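Local coordinates for D-glycerate 3-kinase (Cryptococcus neoformans var. grubii serotype A, PDB 6CKG), which probably phosphorylates D-glycerate at its 3-hydroxyl, using ATP as phosphate donor, with a P-loop kinase fold, at residues Lys193-Tyr198 against Thr227-Asn232; Pro218-Tyr223 against Tyr295-Asp300; Arg78-Ser83 against Gly172-Val177. All blocks are in the same frame, centred on the assembly; numbering follows the deposited sequence.

Contact 1 (Lys193-Tyr198 against Thr227-Asn232)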
loop_
_atom_site.group_PDB
_atom_site.type_symbol
_atom_site.label_atom_id
_atom_site.label_comp_id
_atom_site.label_asym_id
_atom_site.label_seq_id
_atom_site.Cartn_x
_atom_site.Cartn_y
_atom_site.Cartn_z
ATOM N N LYS A 193 20.707 -9.655 6.178
ATOM C CA LYS A 193 20.295 -8.308 6.565
ATOM C C LYS A 193 19.118 -8.334 7.534
ATOM O O LYS A 193 19.043 -7.499 8.443
ATOM C CB LYS A 193 19.933 -7.480 5.330
ATOM C CG LYS A 193 19.778 -6.016 5.664
ATOM C CD LYS A 193 21.155 -5.412 5.831
ATOM C CE LYS A 193 21.100 -3.935 6.187
ATOM N NZ LYS A 193 22.484 -3.399 6.377
ATOM N N LEU A 194 18.175 -9.263 7.354
ATOM C CA LEU A 194 17.093 -9.368 8.326
ATOM C C LEU A 194 17.653 -9.722 9.700
ATOM O O LEU A 194 17.306 -9.092 10.706
ATOM C CB LEU A 194 16.063 -10.403 7.870
ATOM C CG LEU A 194 14.743 -10.498 8.646
ATOM C CD1 LEU A 194 13.557 -10.845 7.729
ATOM C CD2 LEU A 194 14.881 -11.543 9.738
ATOM N N GLU A 195 18.540 -10.722 9.754
ATOM C CA GLU A 195 19.203 -11.066 11.011
ATOM C C GLU A 195 19.905 -9.855 11.607
ATOM O O GLU A 195 19.886 -9.641 12.828
ATOM C CB GLU A 195 20.222 -12.200 10.795
ATOM C CG GLU A 195 19.613 -13.534 10.328
ATOM C CD GLU A 195 18.744 -14.225 11.376
ATOM O OE1 GLU A 195 18.680 -13.767 12.540
ATOM O OE2 GLU A 195 18.129 -15.257 11.038
ATOM N N GLU A 196 20.548 -9.058 10.759
ATOM C CA GLU A 196 21.285 -7.900 11.251
ATOM C C GLU A 196 20.360 -6.946 11.995
ATOM O O GLU A 196 20.666 -6.508 13.112
ATOM C CB GLU A 196 21.964 -7.212 10.074
ATOM C CG GLU A 196 22.725 -5.982 10.396
ATOM C CD GLU A 196 23.322 -5.412 9.138
ATOM O OE1 GLU A 196 24.178 -6.092 8.542
ATOM O OE2 GLU A 196 22.889 -4.324 8.718
ATOM N N LYS A 197 19.191 -6.665 11.409
ATOM C CA LYS A 197 18.216 -5.784 12.046
ATOM C C LYS A 197 17.641 -6.400 13.312
ATOM O O LYS A 197 17.477 -5.705 14.324
ATOM C CB LYS A 197 17.092 -5.438 11.058
ATOM C CG LYS A 197 17.548 -4.588 9.873
ATOM C CD LYS A 197 16.331 -4.120 9.042
ATOM C CE LYS A 197 16.743 -3.221 7.894
ATOM N NZ LYS A 197 15.525 -2.652 7.220
ATOM N N TYR A 198 17.338 -7.704 13.288
ATOM C CA TYR A 198 16.818 -8.356 14.490
ATOM C C TYR A 198 17.826 -8.297 15.635
ATOM O O TYR A 198 17.472 -7.963 16.773
ATOM C CB TYR A 198 16.429 -9.805 14.179
ATOM C CG TYR A 198 15.806 -10.517 15.340
ATOM C CD1 TYR A 198 16.598 -11.207 16.264
ATOM C CD2 TYR A 198 14.426 -10.531 15.516
ATOM C CE1 TYR A 198 16.034 -11.867 17.334
ATOM C CE2 TYR A 198 13.851 -11.204 16.600
ATOM C CZ TYR A 198 14.663 -11.860 17.497
ATOM O OH TYR A 198 14.112 -12.525 18.567
ATOM N N THR A 227 9.168 -16.422 12.181
ATOM C CA THR A 227 7.980 -15.691 11.755
ATOM C C THR A 227 8.360 -14.535 10.829
ATOM O O THR A 227 7.732 -14.324 9.785
ATOM C CB THR A 227 7.199 -15.168 12.963
ATOM O OG1 THR A 227 6.470 -16.237 13.569
ATOM C CG2 THR A 227 6.184 -14.061 12.536
ATOM N N LEU A 228 9.399 -13.784 11.193
ATOM C CA LEU A 228 9.793 -12.634 10.380
ATOM C C LEU A 228 10.369 -13.068 9.035
ATOM O O LEU A 228 10.110 -12.429 8.013
ATOM C CB LEU A 228 10.793 -11.758 11.143
ATOM C CG LEU A 228 10.291 -11.165 12.461
ATOM C CD1 LEU A 228 11.419 -10.510 13.238
ATOM C CD2 LEU A 228 9.153 -10.178 12.215
ATOM N N HIS A 229 11.146 -14.154 9.014
ATOM C CA HIS A 229 11.693 -14.652 7.752
ATOM C C HIS A 229 10.583 -15.054 6.785
ATOM O O HIS A 229 10.712 -14.851 5.571
ATOM C CB HIS A 229 12.621 -15.840 8.015
ATOM C CG HIS A 229 14.025 -15.460 8.410
ATOM N ND1 HIS A 229 14.852 -14.713 7.600
ATOM C CD2 HIS A 229 14.762 -15.777 9.505
ATOM C CE1 HIS A 229 16.029 -14.562 8.188
ATOM N NE2 HIS A 229 16.001 -15.201 9.346
ATOM N N SER A 230 9.495 -15.652 7.309
ATOM C CA SER A 230 8.363 -16.040 6.468
ATOM C C SER A 230 7.735 -14.830 5.782
ATOM O O SER A 230 7.461 -14.858 4.579
ATOM C CB SER A 230 7.313 -16.781 7.298
ATOM O OG SER A 230 7.854 -17.962 7.862
ATOM N N ILE A 231 7.480 -13.760 6.538
ATOM C CA ILE A 231 6.924 -12.559 5.910
ATOM C C ILE A 231 7.888 -12.014 4.858
ATOM O O ILE A 231 7.475 -11.604 3.762
ATOM C CB ILE A 231 6.594 -11.498 6.974
ATOM C CG1 ILE A 231 5.660 -12.079 8.039
ATOM C CG2 ILE A 231 5.991 -10.242 6.313
ATOM C CD1 ILE A 231 4.337 -12.625 7.470
ATOM N N ASN A 232 9.185 -12.007 5.177
ATOM C CA ASN A 232 10.217 -11.565 4.235
ATOM C C ASN A 232 10.163 -12.372 2.943
ATOM O O ASN A 232 10.209 -11.812 1.842
ATOM C CB ASN A 232 11.600 -11.706 4.893
ATOM C CG ASN A 232 12.728 -11.082 4.074
ATOM O OD1 ASN A 232 12.597 -9.973 3.577
ATOM N ND2 ASN A 232 13.849 -11.800 3.943
#
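The imidazole of His229 has the methyl CD2 of Leu194 over one face and the carboxylate of Glu195 at its edge. Leu194 CD2 makes a CH-pi contact 3.8 Å from the centroid of the His229 ring, close to the ring normal and displaced slightly toward the rim. At the edge, His229 NE2 donates a nearly straight hydrogen bond to Glu195 OE2 (2.7 Å, 175° at the hydrogen). The acceptor lies in the imidazole plane, yet the donor stands well above the carboxylate plane, because the two flat groups are turned 53° against each other. Glu195 reaches the ring through a bend at chi2 (-68°), while its OE1 forms a salt bridge with Arg225. These two bonds hold the carboxylate between a histidine and an arginine. The other Leu194 methyl, CD1, meets Asn232 CB head-on at 3.6 Å. Farther along, the Tyr198 and Leu228 side chains run at about a right angle, with Tyr198 CD2 3.8 Å from Leu228 CD1. The helix segments run roughly antiparallel, their axes 11.0 Å apart at closest approach. Asn232 OD1 accepts from Leu189 N in the loop before helix 191-204, and helix 281-298 packs against helix 225-236 through Pro293 on Leu228 and Phe298 on Ile231.

Contact 2 (Pro218-Tyr223 against Tyr295-Asp300)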
loop_
_atom_site.group_PDB
_atom_site.type_symbol
_atom_site.label_atom_id
_atom_site.label_comp_id
_atom_site.label_asym_id
_atom_site.label_seq_id
_atom_site.Cartn_x
_atom_site.Cartn_y
_atom_site.Cartn_z
ATOM N N PRO A 218 11.249 -2.015 19.781
ATOM C CA PRO A 218 11.010 -2.393 18.381
ATOM C C PRO A 218 10.088 -3.606 18.305
ATOM O O PRO A 218 10.294 -4.614 18.988
ATOM C CB PRO A 218 12.416 -2.695 17.846
ATOM C CG PRO A 218 13.349 -1.935 18.776
ATOM C CD PRO A 218 12.682 -2.033 20.123
ATOM N N THR A 219 9.044 -3.500 17.481
ATOM C CA THR A 219 8.030 -4.548 17.479
ATOM C C THR A 219 8.533 -5.857 16.878
ATOM O O THR A 219 7.928 -6.903 17.131
ATOM C CB THR A 219 6.782 -4.087 16.736
ATOM O OG1 THR A 219 7.110 -3.830 15.368
ATOM C CG2 THR A 219 6.229 -2.825 17.372
ATOM N N ILE A 220 9.615 -5.839 16.095
ATOM C CA ILE A 220 10.107 -7.107 15.564
ATOM C C ILE A 220 10.509 -8.038 16.701
ATOM O O ILE A 220 10.447 -9.262 16.552
ATOM C CB ILE A 220 11.275 -6.904 14.573
ATOM C CG1 ILE A 220 12.440 -6.173 15.224
ATOM C CG2 ILE A 220 10.788 -6.171 13.320
ATOM C CD1 ILE A 220 13.688 -6.072 14.317
ATOM N N LEU A 221 10.895 -7.481 17.856
ATOM C CA LEU A 221 11.252 -8.310 19.006
ATOM C C LEU A 221 10.051 -9.037 19.594
ATOM O O LEU A 221 10.241 -9.907 20.445
ATOM C CB LEU A 221 11.916 -7.472 20.099
ATOM C CG LEU A 221 13.266 -6.823 19.752
ATOM C CD1 LEU A 221 13.820 -6.081 20.942
ATOM C CD2 LEU A 221 14.267 -7.873 19.281
ATOM N N LEU A 222 8.824 -8.694 19.177
ATOM C CA LEU A 222 7.657 -9.447 19.621
ATOM C C LEU A 222 7.515 -10.782 18.905
ATOM O O LEU A 222 6.685 -11.601 19.311
ATOM C CB LEU A 222 6.378 -8.623 19.413
ATOM C CG LEU A 222 6.220 -7.334 20.226
ATOM C CD1 LEU A 222 5.111 -6.483 19.636
ATOM C CD2 LEU A 222 5.942 -7.644 21.699
ATOM N N TYR A 223 8.308 -11.029 17.868
ATOM C CA TYR A 223 8.102 -12.157 16.974
ATOM C C TYR A 223 9.375 -12.983 16.867
ATOM O O TYR A 223 10.484 -12.468 17.030
ATOM C CB TYR A 223 7.647 -11.647 15.589
ATOM C CG TYR A 223 6.331 -10.910 15.687
ATOM C CD1 TYR A 223 5.127 -11.608 15.785
ATOM C CD2 TYR A 223 6.291 -9.518 15.726
ATOM C CE1 TYR A 223 3.916 -10.935 15.910
ATOM C CE2 TYR A 223 5.087 -8.839 15.842
ATOM C CZ TYR A 223 3.911 -9.549 15.928
ATOM O OH TYR A 223 2.732 -8.862 16.045
ATOM N N TYR A 295 6.871 -2.244 8.685
ATOM C CA TYR A 295 7.453 -0.909 8.572
ATOM C C TYR A 295 8.919 -0.918 8.985
ATOM O O TYR A 295 9.771 -0.345 8.296
ATOM C CB TYR A 295 6.679 0.093 9.436
ATOM C CG TYR A 295 5.285 0.451 8.946
ATOM C CD1 TYR A 295 5.094 1.419 7.966
ATOM C CD2 TYR A 295 4.163 -0.143 9.502
ATOM C CE1 TYR A 295 3.813 1.763 7.529
ATOM C CE2 TYR A 295 2.880 0.193 9.069
ATOM C CZ TYR A 295 2.713 1.139 8.087
ATOM O OH TYR A 295 1.439 1.469 7.676
ATOM N N GLU A 296 9.223 -1.559 10.120
ATOM C CA GLU A 296 10.590 -1.557 10.643
ATOM C C GLU A 296 11.563 -2.234 9.682
ATOM O O GLU A 296 12.671 -1.733 9.457
ATOM C CB GLU A 296 10.627 -2.241 12.011
ATOM C CG GLU A 296 9.854 -1.492 13.096
ATOM C CD GLU A 296 9.787 -2.248 14.412
ATOM O OE1 GLU A 296 10.549 -3.215 14.587
ATOM O OE2 GLU A 296 8.987 -1.859 15.286
ATOM N N LEU A 297 11.170 -3.372 9.106
ATOM C CA LEU A 297 12.080 -4.189 8.309
ATOM C C LEU A 297 12.140 -3.808 6.833
ATOM O O LEU A 297 13.204 -3.921 6.216
ATOM C CB LEU A 297 11.677 -5.658 8.400
ATOM C CG LEU A 297 11.873 -6.339 9.752
ATOM C CD1 LEU A 297 11.423 -7.776 9.633
ATOM C CD2 LEU A 297 13.334 -6.264 10.171
ATOM N N PHE A 298 11.016 -3.418 6.232
ATOM C CA PHE A 298 10.888 -3.429 4.777
ATOM C C PHE A 298 10.623 -2.065 4.153
ATOM O O PHE A 298 10.661 -1.951 2.921
ATOM C CB PHE A 298 9.742 -4.363 4.343
ATOM C CG PHE A 298 9.798 -5.731 4.947
ATOM C CD1 PHE A 298 10.970 -6.479 4.931
ATOM C CD2 PHE A 298 8.666 -6.273 5.533
ATOM C CE1 PHE A 298 11.001 -7.755 5.484
ATOM C CE2 PHE A 298 8.693 -7.521 6.083
ATOM C CZ PHE A 298 9.870 -8.264 6.069
ATOM N N GLN A 299 10.304 -1.053 4.949
ATOM C CA GLN A 299 9.910 0.234 4.386
ATOM C C GLN A 299 11.037 0.874 3.582
ATOM O O GLN A 299 10.770 1.623 2.638
ATOM C CB GLN A 299 9.472 1.159 5.518
ATOM C CG GLN A 299 8.829 2.450 5.106
ATOM C CD GLN A 299 8.356 3.230 6.305
ATOM O OE1 GLN A 299 7.256 3.789 6.303
ATOM N NE2 GLN A 299 9.174 3.259 7.351
ATOM N N ASP A 300 12.300 0.595 3.923
ATOM C CA ASP A 300 13.388 1.259 3.216
ATOM C C ASP A 300 13.535 0.773 1.785
ATOM O O ASP A 300 14.137 1.481 0.967
ATOM C CB ASP A 300 14.718 1.080 3.960
ATOM C CG ASP A 300 14.700 1.715 5.332
ATOM O OD1 ASP A 300 14.289 2.890 5.442
ATOM O OD2 ASP A 300 15.070 1.026 6.307
#
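A carboxylate bound at the start of a short 3-10 turn defines this contact: Glu296, near the C-terminal end of helix 281-298, meets the first N-H groups of segment 219-222. Within the turn the first internal bond runs from Leu221 N to Pro218 O, and the two amides ahead of it, Thr219 N and Ile220 N, are taken up by Glu296. Thr219 N donates to the syn lone pair of Glu296 OE2 at 2.7 Å. The hydroxyl of the same threonine, Thr219 OG1, donates to Glu296 OE2 as well, also at 2.7 Å, but from above the carboxylate plane. A chi1 of 63° sets OG1 between the backbone N and the carbonyl carbon, from where it reaches the same oxygen as its amide. Ile220 N bonds to the second oxygen, Glu296 OE1, over 3.2 Å, on the syn side but 33° out of plane. Three donors thus fix the rotation of the carboxylate, and its negative charge probably interacts favourably with the positive end of the turn's dipole. Beyond CG the glutamate chain is extended, which carries its oxygens across to the loop. The Ile220 methyl CG2 sits close to the carboxylate, 3.2 Å from Glu296 OE1, and its apolar partner is Leu297 CG at 3.7 Å. Pro218 CB touches the same carboxylate at OE1. The turn is wedged among three helices: Thr219 and Ile220 lie on Pro293 of helix 281-298, Ile220 also on Leu228 of helix 225-236, and Pro218 and Leu221 on Ala201 of helix 191-204.

Contact 3 (Arg78-Ser83 against Gly172-Val177). With EDO (1,2-ethanediol), chain C.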
loop_
_atom_site.group_PDB
_atom_site.type_symbol
_atom_site.label_atom_id
_atom_site.label_comp_id
_atom_site.label_asym_id
_atom_site.label_seq_id
_atom_site.Cartn_x
_atom_site.Cartn_y
_atom_site.Cartn_z
ATOM N N ARG A 78 -8.620 10.818 -16.798
ATOM C CA ARG A 78 -9.408 9.641 -16.461
ATOM C C ARG A 78 -8.537 8.744 -15.587
ATOM O O ARG A 78 -7.413 8.396 -15.970
ATOM C CB ARG A 78 -9.885 8.907 -17.712
ATOM C CG ARG A 78 -10.805 9.736 -18.602
ATOM C CD ARG A 78 -11.123 9.024 -19.911
ATOM N NE ARG A 78 -11.881 7.788 -19.713
ATOM C CZ ARG A 78 -13.195 7.741 -19.498
ATOM N NH1 ARG A 78 -13.902 8.864 -19.446
ATOM N NH2 ARG A 78 -13.808 6.575 -19.325
ATOM N N LEU A 79 -9.044 8.405 -14.409
ATOM C CA LEU A 79 -8.289 7.687 -13.396
ATOM C C LEU A 79 -8.938 6.348 -13.082
ATOM O O LEU A 79 -10.158 6.174 -13.205
ATOM C CB LEU A 79 -8.168 8.502 -12.103
ATOM C CG LEU A 79 -6.922 9.390 -12.084
ATOM C CD1 LEU A 79 -7.257 10.685 -12.773
ATOM C CD2 LEU A 79 -6.355 9.646 -10.695
ATOM N N ALA A 80 -8.100 5.405 -12.684
ATOM C CA ALA A 80 -8.539 4.160 -12.071
ATOM C C ALA A 80 -7.691 3.981 -10.829
ATOM O O ALA A 80 -6.519 4.372 -10.826
ATOM C CB ALA A 80 -8.375 2.951 -13.005
ATOM N N THR A 81 -8.276 3.422 -9.771
ATOM C CA THR A 81 -7.551 3.221 -8.520
ATOM C C THR A 81 -7.556 1.752 -8.124
ATOM O O THR A 81 -8.608 1.097 -8.161
ATOM C CB THR A 81 -8.152 4.054 -7.389
ATOM O OG1 THR A 81 -8.022 5.441 -7.697
ATOM C CG2 THR A 81 -7.406 3.765 -6.068
ATOM N N MET A 82 -6.379 1.240 -7.748
ATOM C CA MET A 82 -6.223 -0.059 -7.099
ATOM C C MET A 82 -5.750 0.164 -5.668
ATOM O O MET A 82 -4.710 0.801 -5.445
ATOM C CB MET A 82 -5.215 -0.944 -7.841
ATOM C CG MET A 82 -5.789 -1.647 -9.041
ATOM S SD MET A 82 -4.554 -2.523 -10.013
ATOM C CE MET A 82 -3.846 -3.633 -8.775
ATOM N N SER A 83 -6.503 -0.355 -4.704
ATOM C CA SER A 83 -6.117 -0.327 -3.301
ATOM C C SER A 83 -5.699 -1.731 -2.877
ATOM O O SER A 83 -6.436 -2.692 -3.105
ATOM C CB SER A 83 -7.269 0.167 -2.429
ATOM O OG SER A 83 -7.721 1.416 -2.888
ATOM N N GLY A 172 -11.859 2.252 -20.102
ATOM C CA GLY A 172 -10.774 2.983 -20.717
ATOM C C GLY A 172 -11.300 3.981 -21.713
ATOM O O GLY A 172 -12.480 3.987 -22.064
ATOM N N PRO A 173 -10.411 4.855 -22.204
ATOM C CA PRO A 173 -8.981 4.918 -21.881
ATOM C C PRO A 173 -8.722 5.517 -20.507
ATOM O O PRO A 173 -9.608 6.151 -19.942
ATOM C CB PRO A 173 -8.413 5.830 -22.980
ATOM C CG PRO A 173 -9.544 6.748 -23.305
ATOM C CD PRO A 173 -10.799 5.886 -23.189
ATOM N N ILE A 174 -7.522 5.290 -19.972
ATOM C CA ILE A 174 -7.146 5.721 -18.632
ATOM C C ILE A 174 -5.808 6.452 -18.728
ATOM O O ILE A 174 -4.854 5.935 -19.324
ATOM C CB ILE A 174 -7.045 4.528 -17.657
ATOM C CG1 ILE A 174 -8.414 3.870 -17.437
ATOM C CG2 ILE A 174 -6.450 4.947 -16.319
ATOM C CD1 ILE A 174 -9.451 4.784 -16.807
ATOM N N ASP A 175 -5.737 7.647 -18.138
ATOM C CA ASP A 175 -4.472 8.383 -18.097
ATOM C C ASP A 175 -3.558 7.885 -16.989
ATOM O O ASP A 175 -2.333 7.800 -17.175
ATOM C CB ASP A 175 -4.733 9.876 -17.891
ATOM C CG ASP A 175 -5.533 10.494 -19.025
ATOM O OD1 ASP A 175 -4.983 10.658 -20.133
ATOM O OD2 ASP A 175 -6.712 10.812 -18.801
ATOM N N VAL A 176 -4.121 7.604 -15.814
ATOM C CA VAL A 176 -3.338 7.391 -14.599
ATOM C C VAL A 176 -3.991 6.285 -13.793
ATOM O O VAL A 176 -5.210 6.287 -13.607
ATOM C CB VAL A 176 -3.247 8.679 -13.755
ATOM C CG1 VAL A 176 -2.559 8.407 -12.407
ATOM C CG2 VAL A 176 -2.527 9.784 -14.531
ATOM N N VAL A 177 -3.183 5.340 -13.318
ATOM C CA VAL A 177 -3.601 4.349 -12.334
ATOM C C VAL A 177 -2.934 4.703 -11.014
ATOM O O VAL A 177 -1.706 4.829 -10.947
ATOM C CB VAL A 177 -3.242 2.920 -12.775
ATOM C CG1 VAL A 177 -3.468 1.904 -11.622
ATOM C CG2 VAL A 177 -4.079 2.524 -14.000
HETATM C C1 EDO C . -11.412 -1.376 -6.387
HETATM O O1 EDO C . -12.076 -1.823 -5.186
HETATM C C2 EDO C . -9.948 -1.800 -6.335
HETATM O O2 EDO C . -9.322 -1.169 -5.209
#
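Strand 79-83 pairs in parallel with the chain at 176-177, Leu79 opposite Val176 and Ala80 opposite Val177. Ala80 N donates to Val176 O at 3.2 Å, and the CA-H groups of Leu79 and Val177 make C-H...O contacts with the carbonyls of Val176 and Ala80. Just before the regular pairing, one carbonyl receives two amides: Arg78 O accepts from Asp175 N at 2.8 Å and, weakly, from Val176 N at 3.4 Å. The backbone of Asp175 is locally helical (phi -81°, psi -41°), consistent with both N-H groups turning to Arg78 O. The Asp175 side chain folds back to complete the exchange, its OD2 taking Arg78 N at 2.8 Å through the anti lone pair, while OD1 forms a salt bridge with Arg36. The Arg78 chain bends at chi3 (64°) and runs alongside the incoming segment. There its NE donates to Pro173 O at 2.8 Å, in both the guanidinium and the carbonyl plane, just beyond a cis peptide bond before Pro173; NH2 goes on to Gln171 O. Leu79 and Val176 lie side by side on one face of the sheet, CG to CB 4.1 Å, where Pro68 and Leu71 of helix 63-75 touch the leucine. On the opposite face Ala80 and Val177 pack against Leu128 of helix 118-129. At the far end Ser83 N donates to O2 of an ethanediol, probably from crystallisation, at 3.0 Å. Helices on both faces, the 2-3-1-4-5 strand order and the P-loop-like sequence after strand 48-53 are consistent with a P-loop kinase core, in which 79-83 is an outermost strand.

In the fold
Contacts 1 and 2 form one helical cluster, their centres 8 Å apart. Lys197 NZ of contact 1 probably hydrogen-bonds to Leu297 O of contact 2 at 2.8 Å, and Leu228 and Asn232 pack on Ile220 and Phe298. Contact 3 lies across the chain's centre, about 35 Å from contact 1 and 33 Å from contact 2 between centres; nearest atoms are about 17 and 13 Å apart. Strand 176-180, entered at contact 3, is followed in the chain, after a loop, by helix 191-204 of contact 1. Tyr295, in contact 2's helical segment, hydrogen-bonds to Gln56, which follows strand 48-53 where the sequence fits a P-loop, consistent with a place near the nucleotide site.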